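Local coordinates for protein octaprenyl-diphosphate synthase (Roseobacter denitrificans, PDB 4JXN) that probably makes all-trans-octaprenyl diphosphate from farnesyl and isopentenyl diphosphates with magnesium, supplying the precursor of the isoprenoid quinone side chain, at residues A[31-36]-A[126-131]; A[250-255]-A[293-298]; A[259-264]-A[283-288]. All blocks are in the same frame, centred on the assembly; numbering follows the deposited sequence.

Contact 1. Residues A[31-36]-A[126-131]; sequences RERMAS and FSRSFQ
Arg128 reaches across to the last turn of helix 9-34 and lays its side chain over the backbone oxygen of Arg33, in van der Waals and electrostatic contact without a hydrogen bond. The oxygen Arg33 O is 3.3 Å from Arg128 CD and 3.5 Å from Arg128 NE, and lies over one face of the guanidinium. On that same face Ala35 O is more distant, 4.2 Å from Arg128 NH1. A positive group beside carbonyls at the C-terminal end of a helix is likely to be favourable. The bend of Arg128 at chi2 (-80°) sets its CD against Arg33 O, where it also meets Arg33 CB at 4.1 Å.

This is a surface contact of the all-helical isoprenoid synthase fold, joining the N-terminal helix to helix 116-134, a helix that also faces the other subunit of the dimer.

The two arginine side chains cross at about a right angle, their guanidinium planes 74° apart. Arg33 NH1 and Arg128 NH1 stay 5.1 Å from each other, and acidic partners probably ease the like charges. Arg33 NE makes a weak hydrogen bond, 3.3 Å to Glu32 OE2, as part of a salt bridge; this carboxylate oxygen meets the guanidinium at its edge and in its plane, while Arg33 NH2 pairs with Glu135. For Arg128 there is a long, weak ion pair with Glu154 of the second subunit.

On the dimer side Phe130 packs edge-to-face on Phe130 of the second subunit, and Gln131 NE2 is hydrogen-bonded to Asn147 of that chain.

Contact 2. Residues A[250-255]-A[293-298]; sequences LIKAVA and TDTSVV
Lys252 runs its aliphatic chain across the first turns of helix 291-309, overlapping Asp294 and Thr295. Within the helical bundle of the polyprenyl synthase family, the contact joins the short helix 248-254 to a later helix of the chain. The two helical segments run closer to antiparallel than to parallel, at 132°, with their axes 10.4 Å apart. At that spacing it takes a long side chain to bridge them.

The lysine methylenes do the touching. Lys252 CD comes within 3.9 Å of Asp294 CB, and lies equally near Thr295 OG1, at 3.9 Å. One turn further along, Val298 CG2 is 4.5 Å from Lys252 CE, a looser apolar neighbour. Thr295 OG1 makes no hydrogen bond to the lysine; it is bonded to Ala291 O in its own helix.

Extended as far as CE, the lysine then bends at chi4 (-79°), and its ammonium forms a salt bridge with Glu170 on helix 170-196. Cutting the residue back to an alanine here would probably leave Glu170 without its charged mate and open a gap beside Asp294 and Thr295. The Asp294 carboxylate is not in contact with the ammonium: Lys252 NZ stands 5.0 Å from Asp294 OD2, and it is the CB of the aspartate that meets the lysine.

Contact 3. Residues A[259-264]-A[283-288]; sequences AEERAF and IALLHK
Leu285 pushes its forked end between Glu261 and Phe264, which lie one turn apart on helix 259-270, and gives one methyl to each. Its CD1 packs against the phenylalanine ring, 3.8 Å from Phe264 CD2. The other branch, Leu285 CD2, lies alongside the glutamate, 4.0 Å from Glu261 CG and 3.9 Å from Glu261 CD, the two side chains overlapping lengthwise, each pointing at the other's helix.

Phe264 holds its CG anti to the backbone N (chi1 178°), which sets the CD2 side of the ring against Leu285 CD1. The ring also makes an edge-to-face pair with His281.

Glu261 is extended beyond CG, long enough to carry its carboxylate past the leucine. The group is buried, and its two oxygens have different partners. OE1 is hydrogen-bonded to His289 NE2, just beyond 283-288. OE2 faces Lys288, which reaches out from the facing helix with its chain straight as far as CE and bent at chi4 (-59°). Their salt bridge is long, with 3.5 Å between Glu261 OE2 and Lys288 NZ, and Lys288 CE is nearer still, 3.3 Å from Glu261 OE2. Methylene and ammonium thus share this oxygen, and Lys288 is exposed, at the outer side of the contact. A nearby positive charge would tend to favour the ionised form of the buried glutamate.

The two segments run at 138° to one another, with axes 12.3 Å apart, so side chains rather than backbones fill the interval. Two further helices of this wholly helical enzyme adjoin the pair. Leu286 faces Ala291 and Leu292 of helix 291-309 and Ala253 of helix 248-254, and Arg262 packs on Val254, also of helix 248-254.

Overall arrangement
From the N terminus, helix 9-34 meets helix 116-134 in contact 1, closing a loop of 89 residues before the other two begin. Its centre lies about 40 Å from that of contact 2 and 48 Å from that of contact 3, on the opposite side of the chain's centre. Contact 2 opens at helix 248-254 and closes on helix 291-309; contact 3, between helices 259-270 and 278-288, is nested inside that loop. These two have centres about 13 Å apart and touch directly: Ala253 CB lies 3.7 Å from Leu286 CD2. Four successive helices are therefore packed together there, far from the dimer-facing contact 1.

Contact 1. Residues A[31-36]-A[126-131]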
ATOM      1  N   ARG A  31       3.290   9.250 -15.893  1.00165.01           N
ATOM      2  CA  ARG A  31       4.234  10.366 -15.764  1.00 99.53           C
ATOM      3  C   ARG A  31       3.642  11.494 -14.911  1.00177.40           C
ATOM      4  O   ARG A  31       4.241  11.878 -13.901  1.00 80.68           O
ATOM      5  CB  ARG A  31       4.647  10.905 -17.140  1.00112.04           C
ATOM      6  N   GLU A  32       2.463  11.990 -15.302  1.00 63.04           N
ATOM      7  CA  GLU A  32       1.806  13.139 -14.632  1.00 69.29           C
ATOM      8  C   GLU A  32       1.371  12.885 -13.156  1.00120.28           C
ATOM      9  O   GLU A  32       1.341  13.813 -12.343  1.00 85.39           O
ATOM     10  CB  GLU A  32       0.618  13.631 -15.492  1.00 49.45           C
ATOM     11  CG  GLU A  32      -0.621  14.066 -14.720  1.00107.36           C
ATOM     12  CD  GLU A  32      -1.860  14.092 -15.592  1.00154.33           C
ATOM     13  OE1 GLU A  32      -1.749  14.524 -16.761  1.00 56.33           O
ATOM     14  OE2 GLU A  32      -2.938  13.670 -15.103  1.00 75.38           O
ATOM     15  N   ARG A  33       1.030  11.644 -12.811  1.00113.28           N
ATOM     16  CA  ARG A  33       0.627  11.313 -11.434  1.00 83.86           C
ATOM     17  C   ARG A  33       1.800  10.950 -10.529  1.00100.97           C
ATOM     18  O   ARG A  33       1.691  11.053  -9.306  1.00100.82           O
ATOM     19  CB  ARG A  33      -0.382  10.159 -11.418  1.00 70.58           C
ATOM     20  CG  ARG A  33      -1.710  10.444 -12.096  1.00 63.32           C
ATOM     21  CD  ARG A  33      -2.285  11.781 -11.687  1.00 48.59           C
ATOM     22  NE  ARG A  33      -3.602  12.015 -12.277  1.00 70.43           N
ATOM     23  CZ  ARG A  33      -4.746  11.507 -11.822  1.00 77.45           C
ATOM     24  NH1 ARG A  33      -4.767  10.701 -10.761  1.00117.88           N
ATOM     25  NH2 ARG A  33      -5.884  11.804 -12.438  1.00 61.84           N
ATOM     26  N   MET A  34       2.906  10.503 -11.119  1.00 82.74           N
ATOM     27  CA  MET A  34       4.139  10.292 -10.363  1.00 88.24           C
ATOM     28  C   MET A  34       4.706  11.636  -9.882  1.00141.94           C
ATOM     29  O   MET A  34       5.466  11.687  -8.912  1.00100.55           O
ATOM     30  CB  MET A  34       5.164   9.545 -11.210  1.00 71.03           C
ATOM     31  N   ALA A  35       4.326  12.720 -10.563  1.00127.50           N
ATOM     32  CA  ALA A  35       4.640  14.077 -10.116  1.00150.63           C
ATOM     33  C   ALA A  35       3.858  14.416  -8.852  1.00180.01           C
ATOM     34  O   ALA A  35       2.623  14.405  -8.851  1.00122.97           O
ATOM     35  CB  ALA A  35       4.322  15.090 -11.208  1.00100.03           C
ATOM     36  N   SER A  36       4.591  14.729  -7.787  1.00169.88           N
ATOM     37  CA  SER A  36       4.005  15.030  -6.486  1.00132.04           C
ATOM     38  C   SER A  36       3.978  16.542  -6.233  1.00200.00           C
ATOM     39  O   SER A  36       5.024  17.203  -6.265  1.00 88.43           O
ATOM     40  CB  SER A  36       4.801  14.315  -5.392  1.00106.45           C
ATOM     41  OG  SER A  36       4.341  14.668  -4.102  1.00117.20           O
ATOM     42  N   PHE A 126       0.712   3.126  -4.961  1.00 52.02           N
ATOM     43  CA  PHE A 126      -0.541   2.517  -4.517  1.00 44.12           C
ATOM     44  C   PHE A 126      -1.600   3.594  -4.301  1.00 72.83           C
ATOM     45  O   PHE A 126      -2.692   3.513  -4.852  1.00 65.14           O
ATOM     46  CB  PHE A 126      -0.386   1.752  -3.194  1.00 68.83           C
ATOM     47  CG  PHE A 126       0.347   0.438  -3.294  1.00 61.14           C
ATOM     48  CD1 PHE A 126       0.244  -0.384  -4.416  1.00 69.73           C
ATOM     49  CD2 PHE A 126       1.097  -0.017  -2.203  1.00 87.32           C
ATOM     50  CE1 PHE A 126       0.912  -1.606  -4.462  1.00108.77           C
ATOM     51  CE2 PHE A 126       1.762  -1.236  -2.247  1.00 89.37           C
ATOM     52  CZ  PHE A 126       1.671  -2.031  -3.379  1.00 63.12           C
ATOM     53  N   SER A 127      -1.271   4.601  -3.497  1.00 79.72           N
ATOM     54  CA  SER A 127      -2.210   5.691  -3.241  1.00 71.94           C
ATOM     55  C   SER A 127      -2.658   6.318  -4.558  1.00 47.60           C
ATOM     56  O   SER A 127      -3.849   6.557  -4.767  1.00 85.66           O
ATOM     57  CB  SER A 127      -1.594   6.751  -2.316  1.00 74.27           C
ATOM     58  OG  SER A 127      -0.470   7.377  -2.903  1.00 68.58           O
ATOM     59  N   ARG A 128      -1.710   6.563  -5.459  1.00 53.53           N
ATOM     60  CA  ARG A 128      -2.035   7.129  -6.768  1.00 59.38           C
ATOM     61  C   ARG A 128      -2.891   6.183  -7.618  1.00 72.66           C
ATOM     62  O   ARG A 128      -3.813   6.627  -8.308  1.00 60.70           O
ATOM     63  CB  ARG A 128      -0.761   7.507  -7.517  1.00 67.89           C
ATOM     64  CG  ARG A 128      -0.051   8.712  -6.928  1.00105.24           C
ATOM     65  CD  ARG A 128      -0.703  10.008  -7.370  1.00 90.47           C
ATOM     66  NE  ARG A 128      -0.406  11.100  -6.448  1.00112.29           N
ATOM     67  CZ  ARG A 128      -0.632  12.386  -6.705  1.00116.08           C
ATOM     68  NH1 ARG A 128      -1.168  12.769  -7.862  1.00105.10           N
ATOM     69  NH2 ARG A 128      -0.316  13.299  -5.792  1.00105.63           N
ATOM     70  N   SER A 129      -2.606   4.883  -7.552  1.00 54.55           N
ATOM     71  CA  SER A 129      -3.416   3.892  -8.266  1.00 70.81           C
ATOM     72  C   SER A 129      -4.884   3.935  -7.810  1.00 58.73           C
ATOM     73  O   SER A 129      -5.801   3.763  -8.600  1.00 58.79           O
ATOM     74  CB  SER A 129      -2.824   2.489  -8.084  1.00 50.41           C
ATOM     75  OG  SER A 129      -3.062   1.966  -6.788  1.00 70.62           O
ATOM     76  N   PHE A 130      -5.076   4.207  -6.526  1.00 59.95           N
ATOM     77  CA  PHE A 130      -6.378   4.170  -5.873  1.00 56.14           C
ATOM     78  C   PHE A 130      -7.219   5.380  -6.285  1.00 52.04           C
ATOM     79  O   PHE A 130      -8.420   5.265  -6.592  1.00 50.85           O
ATOM     80  CB  PHE A 130      -6.121   4.092  -4.353  1.00 74.70           C
ATOM     81  CG  PHE A 130      -7.352   4.080  -3.499  1.00 82.22           C
ATOM     82  CD1 PHE A 130      -8.557   3.566  -3.959  1.00 80.93           C
ATOM     83  CD2 PHE A 130      -7.283   4.558  -2.197  1.00 85.59           C
ATOM     84  CE1 PHE A 130      -9.673   3.561  -3.144  1.00127.18           C
ATOM     85  CE2 PHE A 130      -8.394   4.546  -1.376  1.00 87.97           C
ATOM     86  CZ  PHE A 130      -9.592   4.049  -1.852  1.00 94.93           C
ATOM     87  N   GLN A 131      -6.565   6.533  -6.307  1.00 52.69           N
ATOM     88  CA  GLN A 131      -7.136   7.764  -6.845  1.00 66.99           C
ATOM     89  C   GLN A 131      -7.670   7.602  -8.262  1.00 75.80           C
ATOM     90  O   GLN A 131      -8.769   8.075  -8.563  1.00 61.38           O
ATOM     91  CB  GLN A 131      -6.079   8.868  -6.847  1.00 55.11           C
ATOM     92  CG  GLN A 131      -5.771   9.430  -5.472  1.00 65.34           C
ATOM     93  CD  GLN A 131      -4.756  10.557  -5.522  1.00143.06           C
ATOM     94  OE1 GLN A 131      -3.633  10.391  -6.021  1.00 68.27           O
ATOM     95  NE2 GLN A 131      -5.146  11.714  -4.998  1.00 64.59           N
TER

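Contact 2. Residues A[250-255]-A[293-298]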
ATOM      1  N   LEU A 250      11.355 -27.553  -9.498  1.00 53.58           N
ATOM      2  CA  LEU A 250      11.894 -28.038  -8.222  1.00 50.48           C
ATOM      3  C   LEU A 250      10.876 -28.844  -7.446  1.00 55.34           C
ATOM      4  O   LEU A 250      11.215 -29.845  -6.818  1.00 63.50           O
ATOM      5  CB  LEU A 250      12.427 -26.881  -7.372  1.00 65.69           C
ATOM      6  CG  LEU A 250      13.595 -26.124  -8.017  1.00 67.95           C
ATOM      7  CD1 LEU A 250      13.844 -24.805  -7.301  1.00149.49           C
ATOM      8  CD2 LEU A 250      14.860 -26.971  -8.028  1.00190.74           C
ATOM      9  N   ILE A 251       9.618 -28.425  -7.502  1.00 65.45           N
ATOM     10  CA  ILE A 251       8.565 -29.146  -6.799  1.00 46.71           C
ATOM     11  C   ILE A 251       8.386 -30.537  -7.375  1.00 46.29           C
ATOM     12  O   ILE A 251       8.205 -31.530  -6.645  1.00 62.19           O
ATOM     13  CB  ILE A 251       7.212 -28.397  -6.891  1.00 90.72           C
ATOM     14  CG1 ILE A 251       7.264 -27.109  -6.074  1.00 60.60           C
ATOM     15  CG2 ILE A 251       6.065 -29.271  -6.388  1.00 56.89           C
ATOM     16  CD1 ILE A 251       6.174 -26.123  -6.422  1.00 94.40           C
ATOM     17  N   LYS A 252       8.370 -30.587  -8.695  1.00 50.08           N
ATOM     18  CA  LYS A 252       8.200 -31.836  -9.398  1.00 59.25           C
ATOM     19  C   LYS A 252       9.406 -32.767  -9.180  1.00 51.35           C
ATOM     20  O   LYS A 252       9.245 -33.990  -9.148  1.00 61.57           O
ATOM     21  CB  LYS A 252       7.997 -31.557 -10.885  1.00 52.22           C
ATOM     22  CG  LYS A 252       6.619 -31.028 -11.245  1.00 64.21           C
ATOM     23  CD  LYS A 252       6.379 -31.154 -12.745  1.00 56.34           C
ATOM     24  CE  LYS A 252       5.034 -30.585 -13.179  1.00 85.21           C
ATOM     25  NZ  LYS A 252       3.917 -31.525 -12.901  1.00 65.96           N
ATOM     26  N   ALA A 253      10.605 -32.193  -9.036  1.00 66.77           N
ATOM     27  CA  ALA A 253      11.808 -32.995  -8.727  1.00 62.59           C
ATOM     28  C   ALA A 253      11.752 -33.543  -7.308  1.00 43.46           C
ATOM     29  O   ALA A 253      11.878 -34.758  -7.088  1.00 58.04           O
ATOM     30  CB  ALA A 253      13.071 -32.179  -8.922  1.00 57.33           C
ATOM     31  N   VAL A 254      11.526 -32.647  -6.352  1.00 75.44           N
ATOM     32  CA  VAL A 254      11.441 -33.020  -4.942  1.00 64.24           C
ATOM     33  C   VAL A 254      10.361 -34.074  -4.725  1.00 58.35           C
ATOM     34  O   VAL A 254      10.557 -35.027  -3.975  1.00 84.85           O
ATOM     35  CB  VAL A 254      11.176 -31.791  -4.049  1.00 86.41           C
ATOM     36  CG1 VAL A 254      10.888 -32.221  -2.614  1.00107.48           C
ATOM     37  CG2 VAL A 254      12.360 -30.821  -4.097  1.00 61.59           C
ATOM     38  N   ALA A 255       9.235 -33.906  -5.408  1.00 82.23           N
ATOM     39  CA  ALA A 255       8.125 -34.845  -5.334  1.00 56.05           C
ATOM     40  C   ALA A 255       8.516 -36.280  -5.639  1.00 59.02           C
ATOM     41  O   ALA A 255       7.801 -37.203  -5.257  1.00120.03           O
ATOM     42  CB  ALA A 255       7.009 -34.404  -6.273  1.00 85.70           C
ATOM     43  N   THR A 293      10.464 -30.913 -18.850  1.00 44.90           N
ATOM     44  CA  THR A 293       9.514 -31.283 -19.912  1.00 59.98           C
ATOM     45  C   THR A 293       8.083 -31.202 -19.394  1.00 37.13           C
ATOM     46  O   THR A 293       7.167 -30.714 -20.054  1.00 70.47           O
ATOM     47  CB  THR A 293       9.719 -32.743 -20.353  1.00 62.51           C
ATOM     48  OG1 THR A 293      10.931 -33.251 -19.787  1.00 68.57           O
ATOM     49  CG2 THR A 293       9.750 -32.856 -21.864  1.00 96.77           C
ATOM     50  N   ASP A 294       7.914 -31.723 -18.193  1.00 51.97           N
ATOM     51  CA  ASP A 294       6.645 -31.760 -17.555  1.00 40.01           C
ATOM     52  C   ASP A 294       6.138 -30.360 -17.183  1.00 62.17           C
ATOM     53  O   ASP A 294       4.936 -30.093 -17.244  1.00 58.40           O
ATOM     54  CB  ASP A 294       6.711 -32.619 -16.294  1.00 40.72           C
ATOM     55  CG  ASP A 294       6.727 -34.118 -16.572  1.00 66.20           C
ATOM     56  OD1 ASP A 294       6.910 -34.559 -17.734  1.00 57.31           O
ATOM     57  OD2 ASP A 294       6.556 -34.860 -15.576  1.00 55.06           O
ATOM     58  N   THR A 295       7.040 -29.475 -16.781  1.00 59.76           N
ATOM     59  CA  THR A 295       6.650 -28.091 -16.473  1.00 55.93           C
ATOM     60  C   THR A 295       6.307 -27.325 -17.745  1.00 54.76           C
ATOM     61  O   THR A 295       5.370 -26.520 -17.770  1.00 48.53           O
ATOM     62  CB  THR A 295       7.755 -27.354 -15.707  1.00 54.21           C
ATOM     63  OG1 THR A 295       7.993 -28.022 -14.465  1.00 51.51           O
ATOM     64  CG2 THR A 295       7.344 -25.910 -15.426  1.00 51.39           C
ATOM     65  N   SER A 296       7.084 -27.580 -18.794  1.00 40.90           N
ATOM     66  CA  SER A 296       6.797 -27.085 -20.126  1.00 53.71           C
ATOM     67  C   SER A 296       5.368 -27.433 -20.540  1.00 51.67           C
ATOM     68  O   SER A 296       4.692 -26.632 -21.168  1.00 53.36           O
ATOM     69  CB  SER A 296       7.772 -27.695 -21.142  1.00 51.49           C
ATOM     70  OG  SER A 296       9.117 -27.452 -20.784  1.00 98.57           O
ATOM     71  N   VAL A 297       4.925 -28.630 -20.181  1.00 56.95           N
ATOM     72  CA  VAL A 297       3.601 -29.119 -20.558  1.00 42.93           C
ATOM     73  C   VAL A 297       2.515 -28.344 -19.826  1.00 65.62           C
ATOM     74  O   VAL A 297       1.482 -28.018 -20.414  1.00 49.85           O
ATOM     75  CB  VAL A 297       3.482 -30.645 -20.299  1.00 62.97           C
ATOM     76  CG1 VAL A 297       2.034 -31.115 -20.298  1.00 65.95           C
ATOM     77  CG2 VAL A 297       4.286 -31.417 -21.344  1.00 67.35           C
ATOM     78  N   VAL A 298       2.744 -28.041 -18.552  1.00 53.11           N
ATOM     79  CA  VAL A 298       1.770 -27.253 -17.785  1.00 52.50           C
ATOM     80  C   VAL A 298       1.676 -25.841 -18.347  1.00 66.61           C
ATOM     81  O   VAL A 298       0.567 -25.317 -18.545  1.00 49.16           O
ATOM     82  CB  VAL A 298       2.083 -27.246 -16.283  1.00 54.25           C
ATOM     83  CG1 VAL A 298       1.156 -26.305 -15.529  1.00 67.44           C
ATOM     84  CG2 VAL A 298       1.936 -28.649 -15.742  1.00 50.51           C
TER

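Contact 3. Residues A[259-264]-A[283-288]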
ATOM      1  N   ALA A 259      15.446 -40.958  -0.521  1.00 94.26           N
ATOM      2  CA  ALA A 259      16.171 -40.502   0.666  1.00 79.51           C
ATOM      3  C   ALA A 259      17.456 -39.756   0.314  1.00 60.64           C
ATOM      4  O   ALA A 259      17.737 -38.682   0.863  1.00 73.55           O
ATOM      5  CB  ALA A 259      16.484 -41.689   1.559  1.00 70.95           C
ATOM      6  N   GLU A 260      18.231 -40.335  -0.599  1.00 83.93           N
ATOM      7  CA  GLU A 260      19.476 -39.726  -1.074  1.00 60.20           C
ATOM      8  C   GLU A 260      19.218 -38.314  -1.610  1.00 51.76           C
ATOM      9  O   GLU A 260      19.889 -37.353  -1.221  1.00 68.49           O
ATOM     10  CB  GLU A 260      20.111 -40.599  -2.174  1.00 55.90           C
ATOM     11  CG  GLU A 260      21.559 -40.243  -2.498  1.00 98.77           C
ATOM     12  CD  GLU A 260      22.021 -40.773  -3.848  1.00 93.02           C
ATOM     13  OE1 GLU A 260      22.619 -39.991  -4.621  1.00 77.66           O
ATOM     14  OE2 GLU A 260      21.784 -41.965  -4.144  1.00 63.17           O
ATOM     15  N   GLU A 261      18.225 -38.200  -2.489  1.00 83.45           N
ATOM     16  CA  GLU A 261      17.894 -36.933  -3.149  1.00 62.50           C
ATOM     17  C   GLU A 261      17.231 -35.945  -2.207  1.00 59.67           C
ATOM     18  O   GLU A 261      17.498 -34.739  -2.269  1.00 68.85           O
ATOM     19  CB  GLU A 261      16.994 -37.191  -4.353  1.00 58.29           C
ATOM     20  CG  GLU A 261      17.697 -37.977  -5.444  1.00 49.20           C
ATOM     21  CD  GLU A 261      16.802 -38.334  -6.608  1.00 84.65           C
ATOM     22  OE1 GLU A 261      15.761 -37.670  -6.813  1.00 57.12           O
ATOM     23  OE2 GLU A 261      17.161 -39.277  -7.335  1.00 70.56           O
ATOM     24  N   ARG A 262      16.372 -36.455  -1.328  1.00 71.96           N
ATOM     25  CA  ARG A 262      15.753 -35.617  -0.312  1.00 65.00           C
ATOM     26  C   ARG A 262      16.838 -34.909   0.512  1.00 64.77           C
ATOM     27  O   ARG A 262      16.775 -33.694   0.722  1.00 72.33           O
ATOM     28  CB  ARG A 262      14.816 -36.451   0.573  1.00 89.64           C
ATOM     29  CG  ARG A 262      13.846 -35.633   1.426  1.00109.85           C
ATOM     30  CD  ARG A 262      12.437 -36.232   1.423  1.00 93.80           C
ATOM     31  NE  ARG A 262      11.625 -35.725   0.309  1.00175.28           N
ATOM     32  CZ  ARG A 262      10.522 -36.306  -0.174  1.00157.15           C
ATOM     33  NH1 ARG A 262       9.874 -35.735  -1.190  1.00 80.93           N
ATOM     34  NH2 ARG A 262      10.058 -37.448   0.335  1.00144.82           N
ATOM     35  N   ALA A 263      17.851 -35.658   0.944  1.00 86.39           N
ATOM     36  CA  ALA A 263      18.940 -35.088   1.747  1.00 50.87           C
ATOM     37  C   ALA A 263      19.602 -33.935   1.031  1.00 51.01           C
ATOM     38  O   ALA A 263      19.896 -32.900   1.642  1.00 70.04           O
ATOM     39  CB  ALA A 263      19.966 -36.157   2.094  1.00 74.87           C
ATOM     40  N   PHE A 264      19.822 -34.105  -0.272  1.00 54.04           N
ATOM     41  CA  PHE A 264      20.318 -33.017  -1.102  1.00 53.79           C
ATOM     42  C   PHE A 264      19.333 -31.829  -1.128  1.00 95.93           C
ATOM     43  O   PHE A 264      19.756 -30.681  -1.058  1.00 62.20           O
ATOM     44  CB  PHE A 264      20.575 -33.504  -2.532  1.00 46.67           C
ATOM     45  CG  PHE A 264      21.046 -32.417  -3.460  1.00 48.80           C
ATOM     46  CD1 PHE A 264      22.375 -32.019  -3.450  1.00 74.38           C
ATOM     47  CD2 PHE A 264      20.166 -31.783  -4.322  1.00 64.02           C
ATOM     48  CE1 PHE A 264      22.820 -31.015  -4.290  1.00 68.31           C
ATOM     49  CE2 PHE A 264      20.600 -30.780  -5.163  1.00 66.16           C
ATOM     50  CZ  PHE A 264      21.931 -30.393  -5.146  1.00 62.99           C
ATOM     51  N   ILE A 283      20.240 -29.652 -11.567  1.00 64.21           N
ATOM     52  CA  ILE A 283      19.797 -29.727 -12.964  1.00 65.52           C
ATOM     53  C   ILE A 283      19.724 -31.181 -13.448  1.00 65.56           C
ATOM     54  O   ILE A 283      18.792 -31.563 -14.150  1.00 68.68           O
ATOM     55  CB  ILE A 283      20.707 -28.874 -13.893  1.00 71.19           C
ATOM     56  CG1 ILE A 283      20.479 -27.379 -13.617  1.00 80.88           C
ATOM     57  CG2 ILE A 283      20.434 -29.160 -15.367  1.00 85.34           C
ATOM     58  CD1 ILE A 283      21.473 -26.454 -14.284  1.00108.07           C
ATOM     59  N   ALA A 284      20.716 -31.983 -13.082  1.00 55.08           N
ATOM     60  CA  ALA A 284      20.694 -33.414 -13.386  1.00 62.12           C
ATOM     61  C   ALA A 284      19.438 -34.100 -12.819  1.00 43.80           C
ATOM     62  O   ALA A 284      18.826 -34.925 -13.488  1.00 51.00           O
ATOM     63  CB  ALA A 284      21.946 -34.087 -12.837  1.00 68.85           C
ATOM     64  N   LEU A 285      19.089 -33.770 -11.572  1.00 48.04           N
ATOM     65  CA  LEU A 285      17.910 -34.323 -10.910  1.00 40.12           C
ATOM     66  C   LEU A 285      16.617 -33.871 -11.599  1.00 79.44           C
ATOM     67  O   LEU A 285      15.664 -34.643 -11.693  1.00 45.91           O
ATOM     68  CB  LEU A 285      17.884 -33.965  -9.412  1.00 43.15           C
ATOM     69  CG  LEU A 285      19.043 -34.523  -8.573  1.00 65.90           C
ATOM     70  CD1 LEU A 285      18.939 -34.071  -7.128  1.00 55.32           C
ATOM     71  CD2 LEU A 285      19.120 -36.039  -8.666  1.00 49.85           C
ATOM     72  N   LEU A 286      16.597 -32.642 -12.109  1.00 44.86           N
ATOM     73  CA  LEU A 286      15.426 -32.148 -12.856  1.00 65.69           C
ATOM     74  C   LEU A 286      15.223 -32.995 -14.071  1.00 64.62           C
ATOM     75  O   LEU A 286      14.100 -33.454 -14.334  1.00 53.08           O
ATOM     76  CB  LEU A 286      15.585 -30.693 -13.321  1.00 47.29           C
ATOM     77  CG  LEU A 286      15.676 -29.618 -12.239  1.00 81.31           C
ATOM     78  CD1 LEU A 286      15.692 -28.227 -12.856  1.00 70.94           C
ATOM     79  CD2 LEU A 286      14.530 -29.756 -11.255  1.00 56.60           C
ATOM     80  N   HIS A 287      16.311 -33.190 -14.819  1.00 47.37           N
ATOM     81  CA  HIS A 287      16.255 -33.983 -16.057  1.00 71.04           C
ATOM     82  C   HIS A 287      15.911 -35.438 -15.751  1.00 53.69           C
ATOM     83  O   HIS A 287      15.041 -36.025 -16.394  1.00 61.88           O
ATOM     84  CB  HIS A 287      17.567 -33.881 -16.847  1.00 77.09           C
ATOM     85  CG  HIS A 287      17.804 -32.526 -17.433  1.00 64.10           C
ATOM     86  ND1 HIS A 287      16.913 -31.924 -18.293  1.00108.01           N
ATOM     87  CD2 HIS A 287      18.813 -31.642 -17.258  1.00 96.47           C
ATOM     88  CE1 HIS A 287      17.368 -30.732 -18.634  1.00 85.97           C
ATOM     89  NE2 HIS A 287      18.520 -30.537 -18.019  1.00 69.77           N
ATOM     90  N   LYS A 288      16.566 -35.986 -14.733  1.00 52.69           N
ATOM     91  CA  LYS A 288      16.344 -37.361 -14.270  1.00 61.15           C
ATOM     92  C   LYS A 288      14.869 -37.633 -14.072  1.00 71.35           C
ATOM     93  O   LYS A 288      14.388 -38.710 -14.393  1.00 66.04           O
ATOM     94  CB  LYS A 288      17.079 -37.570 -12.945  1.00 59.41           C
ATOM     95  CG  LYS A 288      17.065 -38.977 -12.378  1.00 71.74           C
ATOM     96  CD  LYS A 288      17.730 -38.973 -11.004  1.00 69.06           C
ATOM     97  CE  LYS A 288      17.868 -40.368 -10.413  1.00 79.08           C
ATOM     98  NZ  LYS A 288      16.564 -41.068 -10.239  1.00152.79           N
TER